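Local coordinates for protein 4-phosphoerythronate dehydrogenase (Lactobacillus jensenii, PDB 4PRK) that probably acts as a D-lactate dehydrogenase of the D-2-hydroxyacid dehydrogenase family, using NAD to interconvert pyruvate and D-lactate, at residues Asn118-Ile121 / Gly122-Lys125; Asn135-Ser138 / Leu139-Asn142; Lys270-Asp273 / Asp274-Pro278. All blocks are in the same frame, centred on the assembly; numbering follows the deposited sequence.

Contact 1 (Asn118-Ile121 / Gly122-Lys125); sequences NRKI and GEFK
Phe124 N donates to Lys120 O at 2.9 Å, and Lys125 N reaches Ile121 O at 2.9 Å. These are the opening i to i+4 bonds of helix 121-129, and Lys120 stands at its N-cap position. Lys120 also ends the preceding helix in a Schellman motif, where its positive phi (54°) turns the chain. One residue thus closes one helix and starts the next.

The aromatic part belongs to Phe124. Arg119 O lies in the plane of the ring, at its edge, 3.5 Å from Phe124 CE2, while Lys120 O is 3.2 Å from Phe124 CD2 on an oblique line. With chi1 at -79°, Phe124 CG stands beside its own backbone N, which swings the ring back toward the turn and lets its CD2-CE2 side meet the carbonyl oxygens of Arg119 and Lys120.

The aliphatic part joins Lys120 and Glu123. Glu123 OE1 rests against the stem of the lysine, 3.6 Å from Lys120 CG, and the two chains pass at a slant. The charged ends do not meet: Lys120 NZ is 5.4 Å from Glu123 OE1. Any attraction between them is therefore probably no more than a general electrostatic one, because the extended lysine carries its ammonium on to hydrogen bonds with Ser138 O and Ile140 O.

Other polar ends point into the assembly. Arg119 gives its guanidinium to Ala105 O and Ala297 O of the second subunit, and Lys125 NZ reaches Ala285 O of that subunit. The contact is thus a short joint between helices 103-118 and 121-129, with the loop before strand 148-152 tied to the ammonium of Lys120 and the second subunit meeting Arg119, Ile121, Phe124 and Lys125.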
ATOM      1  N   ASN A 118       5.114  20.648  -1.954  1.00 27.72           N
ATOM      2  CA  ASN A 118       3.635  20.615  -1.993  1.00 26.71           C
ATOM      3  C   ASN A 118       3.046  21.222  -0.776  1.00 25.56           C
ATOM      4  O   ASN A 118       2.058  21.898  -0.862  1.00 23.76           O
ATOM      5  CB  ASN A 118       3.088  19.195  -2.151  1.00 26.68           C
ATOM      6  CG  ASN A 118       1.570  19.125  -2.102  1.00 26.59           C
ATOM      7  OD1 ASN A 118       0.881  19.634  -2.988  1.00 25.83           O
ATOM      8  ND2 ASN A 118       1.040  18.406  -1.113  1.00 24.90           N
ATOM      9  N   ARG A 119       3.663  20.990   0.370  1.00 26.09           N
ATOM     10  CA  ARG A 119       3.197  21.593   1.606  1.00 26.56           C
ATOM     11  C   ARG A 119       3.698  23.057   1.790  1.00 28.11           C
ATOM     12  O   ARG A 119       3.332  23.735   2.799  1.00 25.02           O
ATOM     13  CB  ARG A 119       3.642  20.704   2.797  1.00 27.24           C
ATOM     14  CG  ARG A 119       3.039  19.286   2.782  1.00 29.36           C
ATOM     15  CD  ARG A 119       1.503  19.269   2.630  1.00 29.14           C
ATOM     16  NE  ARG A 119       0.859  20.052   3.700  1.00 29.80           N
ATOM     17  CZ  ARG A 119      -0.081  19.625   4.571  1.00 30.09           C
ATOM     18  NH1 ARG A 119      -0.587  18.401   4.554  1.00 31.34           N
ATOM     19  NH2 ARG A 119      -0.575  20.479   5.461  1.00 31.88           N
ATOM     20  N   LYS A 120       4.557  23.513   0.865  1.00 24.23           N
ATOM     21  CA  LYS A 120       5.085  24.894   0.839  1.00 25.38           C
ATOM     22  C   LYS A 120       5.723  25.308   2.136  1.00 25.86           C
ATOM     23  O   LYS A 120       5.623  26.481   2.559  1.00 29.73           O
ATOM     24  CB  LYS A 120       3.978  25.889   0.468  1.00 25.73           C
ATOM     25  CG  LYS A 120       3.190  25.452  -0.762  1.00 24.80           C
ATOM     26  CD  LYS A 120       1.965  26.331  -1.001  1.00 26.78           C
ATOM     27  CE  LYS A 120       1.510  26.191  -2.436  1.00 28.74           C
ATOM     28  NZ  LYS A 120       0.206  26.849  -2.652  1.00 32.46           N
ATOM     29  N   ILE A 121       6.421  24.360   2.755  1.00 24.81           N
ATOM     30  CA  ILE A 121       7.015  24.592   4.038  1.00 24.69           C
ATOM     31  C   ILE A 121       8.027  25.740   3.951  1.00 29.06           C
ATOM     32  O   ILE A 121       8.130  26.529   4.888  1.00 32.31           O
ATOM     33  CB  ILE A 121       7.645  23.330   4.600  1.00 25.71           C
ATOM     34  CG1 ILE A 121       6.543  22.291   4.926  1.00 29.27           C
ATOM     35  CG2 ILE A 121       8.484  23.629   5.829  1.00 24.33           C
ATOM     36  CD1 ILE A 121       7.040  20.859   5.147  1.00 28.40           C
ATOM     37  N   GLY A 122       8.766  25.823   2.852  1.00 29.00           N
ATOM     38  CA  GLY A 122       9.794  26.820   2.690  1.00 30.99           C
ATOM     39  C   GLY A 122       9.202  28.181   2.444  1.00 31.03           C
ATOM     40  O   GLY A 122       9.758  29.177   2.852  1.00 34.16           O
ATOM     41  N   GLU A 123       8.066  28.220   1.765  1.00 31.19           N
ATOM     42  CA  GLU A 123       7.350  29.467   1.598  1.00 31.63           C
ATOM     43  C   GLU A 123       6.778  29.943   2.964  1.00 34.58           C
ATOM     44  O   GLU A 123       6.846  31.137   3.265  1.00 34.96           O
ATOM     45  CB  GLU A 123       6.273  29.342   0.531  1.00 29.31           C
ATOM     46  CG  GLU A 123       6.809  28.999  -0.858  1.00 30.05           C
ATOM     47  CD  GLU A 123       5.704  28.680  -1.870  1.00 32.47           C
ATOM     48  OE1 GLU A 123       5.572  27.550  -2.358  1.00 33.34           O
ATOM     49  OE2 GLU A 123       4.907  29.556  -2.156  1.00 36.80           O
ATOM     50  N   PHE A 124       6.246  29.033   3.790  1.00 32.81           N
ATOM     51  CA  PHE A 124       5.839  29.432   5.136  1.00 33.31           C
ATOM     52  C   PHE A 124       7.059  29.966   5.875  1.00 33.22           C
ATOM     53  O   PHE A 124       6.938  30.930   6.617  1.00 32.59           O
ATOM     54  CB  PHE A 124       5.288  28.294   5.977  1.00 31.42           C
ATOM     55  CG  PHE A 124       3.879  27.932   5.686  1.00 33.76           C
ATOM     56  CD1 PHE A 124       2.841  28.702   6.200  1.00 35.03           C
ATOM     57  CD2 PHE A 124       3.581  26.773   4.957  1.00 32.46           C
ATOM     58  CE1 PHE A 124       1.538  28.350   5.961  1.00 35.37           C
ATOM     59  CE2 PHE A 124       2.281  26.413   4.726  1.00 31.61           C
ATOM     60  CZ  PHE A 124       1.256  27.192   5.241  1.00 33.87           C
ATOM     61  N   LYS A 125       8.210  29.322   5.726  1.00 33.45           N
ATOM     62  CA  LYS A 125       9.407  29.814   6.413  1.00 37.42           C
ATOM     63  C   LYS A 125       9.813  31.232   5.997  1.00 36.25           C
ATOM     64  O   LYS A 125      10.081  32.081   6.873  1.00 43.57           O
ATOM     65  CB  LYS A 125      10.613  28.887   6.252  1.00 39.41           C
ATOM     66  CG  LYS A 125      11.565  28.989   7.435  1.00 39.24           C
ATOM     67  CD  LYS A 125      12.917  28.386   7.133  1.00 45.91           C
ATOM     68  CE  LYS A 125      13.756  28.161   8.407  1.00 46.51           C
ATOM     69  NZ  LYS A 125      13.976  29.435   9.131  1.00 46.16           N
TER

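Contact 2 (Asn135-Ser138 / Leu139-Asn142); sequences NPDS and LISN
Asp137 O accepts a hydrogen bond from Ile140 N at 3.0 Å. One residue earlier, Leu139 N reaches Pro136 O at 3.1 Å. Two successive i to i+3 bonds wind the chain into a short 3-10 turn in the loop that leads from helix 121-129 to strand 148-152.

Side chains pack on two parts of this turn. Leu139 CG and its CD1 branch face the proline ring, Leu139 CG lying 3.8 Å from Pro136 CG, while the CD2 branch turns to the backbone, Leu139 CD2 being 3.6 Å from Ser138 O. The leucine then continues onto Glu123, Phe124 and Asn127 of helix 121-129. If an alanine stood at Leu139, the Pro136 ring would probably lose its apolar mate and a gap would open between the turn and that helix.

Ile140 folds back over the carbonyl that its own N-H uses: Ile140 CG2 is only 3.1 Å from Asp137 O, a close fit. With Asp137 CG anti to the backbone N (chi1 -174°), the carboxylate also stands beside the isoleucine, Asp137 OD1 lying 3.9 Å from both Ile140 CG2 and Ile140 CD1. The polar partner of Asp137 OD1 is in the second subunit, where it hydrogen-bonds to Ser11 OG, and Asp137 N bonds to Glu10 OE1 of the same subunit.

The chemistry is thus divided. Backbone bonds fix the shape of the turn, and the leucine ties the proline ring to helix 121-129 of its own chain. The aspartate serves the subunit interface: through its carboxylate and its backbone N-H, the turn offers the second subunit an acceptor and a donor on one residue.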
ATOM      1  N   ASN A 135      -2.064  32.075   7.641  1.00 36.51           N
ATOM      2  CA  ASN A 135      -2.366  31.052   6.653  1.00 36.96           C
ATOM      3  C   ASN A 135      -3.102  31.646   5.463  1.00 37.61           C
ATOM      4  O   ASN A 135      -4.267  31.304   5.236  1.00 36.52           O
ATOM      5  CB  ASN A 135      -3.238  29.931   7.249  1.00 40.14           C
ATOM      6  CG  ASN A 135      -2.534  29.129   8.341  1.00 39.79           C
ATOM      7  OD1 ASN A 135      -1.326  29.268   8.604  1.00 43.72           O
ATOM      8  ND2 ASN A 135      -3.294  28.287   8.978  1.00 38.31           N
ATOM      9  N   PRO A 136      -2.413  32.489   4.673  1.00 34.59           N
ATOM     10  CA  PRO A 136      -2.992  33.015   3.453  1.00 35.12           C
ATOM     11  C   PRO A 136      -3.319  31.922   2.416  1.00 34.70           C
ATOM     12  O   PRO A 136      -2.641  30.920   2.368  1.00 32.81           O
ATOM     13  CB  PRO A 136      -1.853  33.899   2.903  1.00 35.12           C
ATOM     14  CG  PRO A 136      -0.618  33.212   3.363  1.00 35.63           C
ATOM     15  CD  PRO A 136      -0.985  32.857   4.791  1.00 36.45           C
ATOM     16  N   ASP A 137      -4.276  32.167   1.531  1.00 32.87           N
ATOM     17  CA  ASP A 137      -4.682  31.153   0.517  1.00 34.74           C
ATOM     18  C   ASP A 137      -3.591  30.798  -0.498  1.00 34.89           C
ATOM     19  O   ASP A 137      -3.584  29.705  -1.044  1.00 32.70           O
ATOM     20  CB  ASP A 137      -5.898  31.627  -0.217  1.00 34.21           C
ATOM     21  CG  ASP A 137      -6.448  30.606  -1.137  1.00 36.42           C
ATOM     22  OD1 ASP A 137      -7.093  29.597  -0.692  1.00 32.96           O
ATOM     23  OD2 ASP A 137      -6.247  30.845  -2.334  1.00 34.06           O
ATOM     24  N   SER A 138      -2.652  31.718  -0.704  1.00 31.10           N
ATOM     25  CA  SER A 138      -1.588  31.515  -1.608  1.00 30.66           C
ATOM     26  C   SER A 138      -0.658  30.366  -1.115  1.00 33.66           C
ATOM     27  O   SER A 138       0.081  29.828  -1.903  1.00 32.17           O
ATOM     28  CB  SER A 138      -0.757  32.786  -1.689  1.00 31.80           C
ATOM     29  OG  SER A 138      -0.127  33.009  -0.438  1.00 31.83           O
ATOM     30  N   LEU A 139      -0.693  30.058   0.180  1.00 31.20           N
ATOM     31  CA  LEU A 139       0.017  28.945   0.778  1.00 30.15           C
ATOM     32  C   LEU A 139      -0.876  27.730   1.155  1.00 30.94           C
ATOM     33  O   LEU A 139      -0.455  26.863   1.917  1.00 30.32           O
ATOM     34  CB  LEU A 139       0.690  29.447   2.057  1.00 31.19           C
ATOM     35  CG  LEU A 139       1.713  30.580   1.827  1.00 33.40           C
ATOM     36  CD1 LEU A 139       2.545  30.827   3.069  1.00 36.76           C
ATOM     37  CD2 LEU A 139       2.602  30.238   0.636  1.00 36.39           C
ATOM     38  N   ILE A 140      -2.108  27.676   0.665  1.00 28.82           N
ATOM     39  CA  ILE A 140      -2.938  26.483   0.910  1.00 28.50           C
ATOM     40  C   ILE A 140      -2.334  25.290   0.188  1.00 30.71           C
ATOM     41  O   ILE A 140      -1.690  25.421  -0.837  1.00 29.90           O
ATOM     42  CB  ILE A 140      -4.384  26.721   0.480  1.00 30.25           C
ATOM     43  CG1 ILE A 140      -5.316  25.711   1.153  1.00 33.98           C
ATOM     44  CG2 ILE A 140      -4.551  26.709  -1.028  1.00 27.71           C
ATOM     45  CD1 ILE A 140      -6.773  26.072   0.948  1.00 33.53           C
ATOM     46  N   SER A 141      -2.505  24.114   0.754  1.00 35.44           N
ATOM     47  CA  SER A 141      -1.904  22.915   0.210  1.00 32.36           C
ATOM     48  C   SER A 141      -2.977  21.919  -0.172  1.00 30.41           C
ATOM     49  O   SER A 141      -4.121  22.276  -0.292  1.00 28.56           O
ATOM     50  CB  SER A 141      -0.900  22.314   1.184  1.00 32.64           C
ATOM     51  OG  SER A 141      -0.089  21.361   0.554  1.00 32.52           O
ATOM     52  N   ASN A 142      -2.586  20.683  -0.414  1.00 32.74           N
ATOM     53  CA  ASN A 142      -3.547  19.653  -0.785  1.00 32.35           C
ATOM     54  C   ASN A 142      -3.039  18.227  -0.442  1.00 31.39           C
ATOM     55  O   ASN A 142      -1.832  18.016  -0.268  1.00 29.70           O
ATOM     56  CB  ASN A 142      -3.951  19.756  -2.246  1.00 33.70           C
ATOM     57  CG  ASN A 142      -5.343  19.131  -2.519  1.00 38.34           C
ATOM     58  OD1 ASN A 142      -6.054  18.704  -1.591  1.00 41.56           O
ATOM     59  ND2 ASN A 142      -5.727  19.080  -3.780  1.00 37.70           N
TER

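Contact 3 (Lys270-Asp273 / Asp274-Pro278); sequences KKVD and DAQIP
Asp273 and Gln276 are the ends of a type I beta-turn, with Asp274 and Ala275 at its corners, in the loop between strand 255-258 and helix 279-285; Val272 and Ile277 flank it. Gln276 N closes the turn on Asp273 O at 2.7 Å, and the glutamine side chain also binds the residue that opens it.

Gln276 is the pivot of the arrangement. Its extended chain (chi2 179°) reaches back to the backbone at Asp273 and presents OE1 to Asp273 N at 2.9 Å. The N-H points almost straight at the oxygen, at 175°, and lies only slightly out of the amide plane. Asp273 and Gln276 are therefore joined twice, once by main chain alone and once through the amide, which restrains the rotation of that amide.

The flanking groups cross the glutamine rather than run along it. Val272 sets its CB 3.4 Å from Gln276 OE1, passing the chain at an angle. The Asp273 carboxylate is turned 47° against the amide plane, and Asp273 OD2 stays 3.7 Å from Gln276 OE1; two oxygens so placed are likely to repel each other mildly. Val272, Asp273 and Gln276 also touch a crystal neighbour.

A weak bond from Ile277 N to Asp274 O, overlapping the first turn, carries the bend on by one residue, and Lys282 NZ bonds to the same oxygen of Asp274. Ile277 slants across Val272, and Phe133 of the second subunit packs on both residues, so the small apolar pair belongs to the subunit interface. Its nearest atoms are Val272 CG2 and Ile277 CG1, 3.6 Å apart, and the same CG1 of Ile277 lies 3.6 Å from Asp273 O.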
ATOM      1  N   LYS A 270      32.376  19.418  -3.899  1.00 39.83           N
ATOM      2  CA  LYS A 270      33.585  20.211  -3.567  1.00 40.66           C
ATOM      3  C   LYS A 270      33.266  21.161  -2.474  1.00 40.34           C
ATOM      4  O   LYS A 270      32.077  21.370  -2.206  1.00 40.77           O
ATOM      5  CB  LYS A 270      34.067  21.020  -4.777  1.00 38.24           C
ATOM      6  CG  LYS A 270      34.731  20.147  -5.778  1.00 40.58           C
ATOM      7  CD  LYS A 270      34.520  20.631  -7.187  1.00 48.06           C
ATOM      8  CE  LYS A 270      35.132  19.624  -8.135  1.00 52.04           C
ATOM      9  NZ  LYS A 270      34.758  20.006  -9.515  1.00 60.05           N
ATOM     10  N   LYS A 271      34.309  21.732  -1.833  1.00 41.42           N
ATOM     11  CA  LYS A 271      34.125  22.963  -1.037  1.00 43.30           C
ATOM     12  C   LYS A 271      34.687  24.102  -1.851  1.00 41.70           C
ATOM     13  O   LYS A 271      35.776  24.017  -2.384  1.00 43.45           O
ATOM     14  CB  LYS A 271      34.776  22.914   0.349  1.00 43.21           C
ATOM     15  CG  LYS A 271      34.894  21.521   0.902  1.00 48.99           C
ATOM     16  CD  LYS A 271      35.044  21.525   2.403  1.00 51.84           C
ATOM     17  CE  LYS A 271      35.027  20.095   2.900  1.00 57.67           C
ATOM     18  NZ  LYS A 271      35.383  20.022   4.343  1.00 64.95           N
ATOM     19  N   VAL A 272      33.929  25.171  -1.952  1.00 41.34           N
ATOM     20  CA  VAL A 272      34.318  26.279  -2.761  1.00 43.98           C
ATOM     21  C   VAL A 272      33.933  27.579  -2.129  1.00 45.80           C
ATOM     22  O   VAL A 272      33.173  27.603  -1.192  1.00 45.04           O
ATOM     23  CB  VAL A 272      33.648  26.217  -4.137  1.00 45.70           C
ATOM     24  CG1 VAL A 272      34.058  24.956  -4.866  1.00 47.54           C
ATOM     25  CG2 VAL A 272      32.141  26.329  -4.016  1.00 47.34           C
ATOM     26  N   ASP A 273      34.466  28.657  -2.695  1.00 50.95           N
ATOM     27  CA  ASP A 273      34.170  30.024  -2.289  1.00 50.37           C
ATOM     28  C   ASP A 273      32.983  30.552  -3.040  1.00 46.37           C
ATOM     29  O   ASP A 273      32.666  30.062  -4.114  1.00 47.16           O
ATOM     30  CB  ASP A 273      35.377  30.921  -2.626  1.00 56.75           C
ATOM     31  CG  ASP A 273      36.609  30.507  -1.878  1.00 57.68           C
ATOM     32  OD1 ASP A 273      36.426  30.052  -0.742  1.00 62.47           O
ATOM     33  OD2 ASP A 273      37.743  30.601  -2.399  1.00 62.85           O
ATOM     34  N   ASP A 274      32.385  31.615  -2.512  1.00 47.40           N
ATOM     35  CA  ASP A 274      31.219  32.231  -3.126  1.00 47.13           C
ATOM     36  C   ASP A 274      31.379  32.611  -4.585  1.00 45.42           C
ATOM     37  O   ASP A 274      30.411  32.542  -5.380  1.00 43.84           O
ATOM     38  CB  ASP A 274      30.790  33.466  -2.336  1.00 53.26           C
ATOM     39  CG  ASP A 274      29.775  33.145  -1.275  1.00 66.49           C
ATOM     40  OD1 ASP A 274      29.039  32.142  -1.420  1.00 70.12           O
ATOM     41  OD2 ASP A 274      29.697  33.908  -0.291  1.00 87.02           O
ATOM     42  N   ALA A 275      32.584  33.053  -4.936  1.00 39.96           N
ATOM     43  CA  ALA A 275      32.874  33.449  -6.266  1.00 37.21           C
ATOM     44  C   ALA A 275      32.919  32.229  -7.176  1.00 36.85           C
ATOM     45  O   ALA A 275      32.826  32.357  -8.386  1.00 37.94           O
ATOM     46  CB  ALA A 275      34.206  34.174  -6.298  1.00 40.37           C
ATOM     47  N   GLN A 276      33.085  31.035  -6.629  1.00 38.89           N
ATOM     48  CA  GLN A 276      33.125  29.855  -7.498  1.00 41.03           C
ATOM     49  C   GLN A 276      31.762  29.238  -7.781  1.00 42.44           C
ATOM     50  O   GLN A 276      31.661  28.325  -8.563  1.00 41.80           O
ATOM     51  CB  GLN A 276      34.035  28.810  -6.905  1.00 40.32           C
ATOM     52  CG  GLN A 276      35.422  29.329  -6.654  1.00 38.65           C
ATOM     53  CD  GLN A 276      36.300  28.268  -6.043  1.00 38.32           C
ATOM     54  OE1 GLN A 276      36.357  28.106  -4.815  1.00 36.52           O
ATOM     55  NE2 GLN A 276      36.984  27.540  -6.892  1.00 38.37           N
ATOM     56  N   ILE A 277      30.710  29.746  -7.162  1.00 44.03           N
ATOM     57  CA  ILE A 277      29.413  29.123  -7.280  1.00 39.05           C
ATOM     58  C   ILE A 277      28.660  29.850  -8.371  1.00 37.85           C
ATOM     59  O   ILE A 277      28.578  31.065  -8.330  1.00 35.39           O
ATOM     60  CB  ILE A 277      28.675  29.257  -5.938  1.00 40.41           C
ATOM     61  CG1 ILE A 277      29.461  28.537  -4.825  1.00 35.66           C
ATOM     62  CG2 ILE A 277      27.243  28.719  -6.079  1.00 41.36           C
ATOM     63  CD1 ILE A 277      29.076  28.954  -3.424  1.00 36.52           C
ATOM     64  N   PRO A 278      28.077  29.126  -9.342  1.00 37.38           N
ATOM     65  CA  PRO A 278      27.404  29.874 -10.413  1.00 38.46           C
ATOM     66  C   PRO A 278      26.108  30.618 -10.012  1.00 42.52           C
ATOM     67  O   PRO A 278      25.427  30.268  -9.021  1.00 40.84           O
ATOM     68  CB  PRO A 278      27.084  28.808 -11.451  1.00 37.84           C
ATOM     69  CG  PRO A 278      27.191  27.495 -10.744  1.00 37.92           C
ATOM     70  CD  PRO A 278      28.168  27.687  -9.637  1.00 37.80           C
TER

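In the fold
Contacts 1 and 2 are partly buried and form one neighbourhood, their centres 9 Å apart; Ser141 OG, 2.6 Å from Asn118 O, probably adds a hydrogen bond between them. Both join helix 121-129 and its flanking loops, and each combines backbone turn bonds with an apolar or aromatic side. Contact 3 is a surface contact on the loop before helix 279-285, its centre about 27 Å from that of contact 1, and it relies on a side-chain amide to brace its turn. All three touch the second subunit: contact 1 mainly through basic side chains, with Ile121 and Phe124 packing beside them, contact 2 through Asp137 and backbone bonds of Ser141, contact 3 largely through apolar packing and backbone.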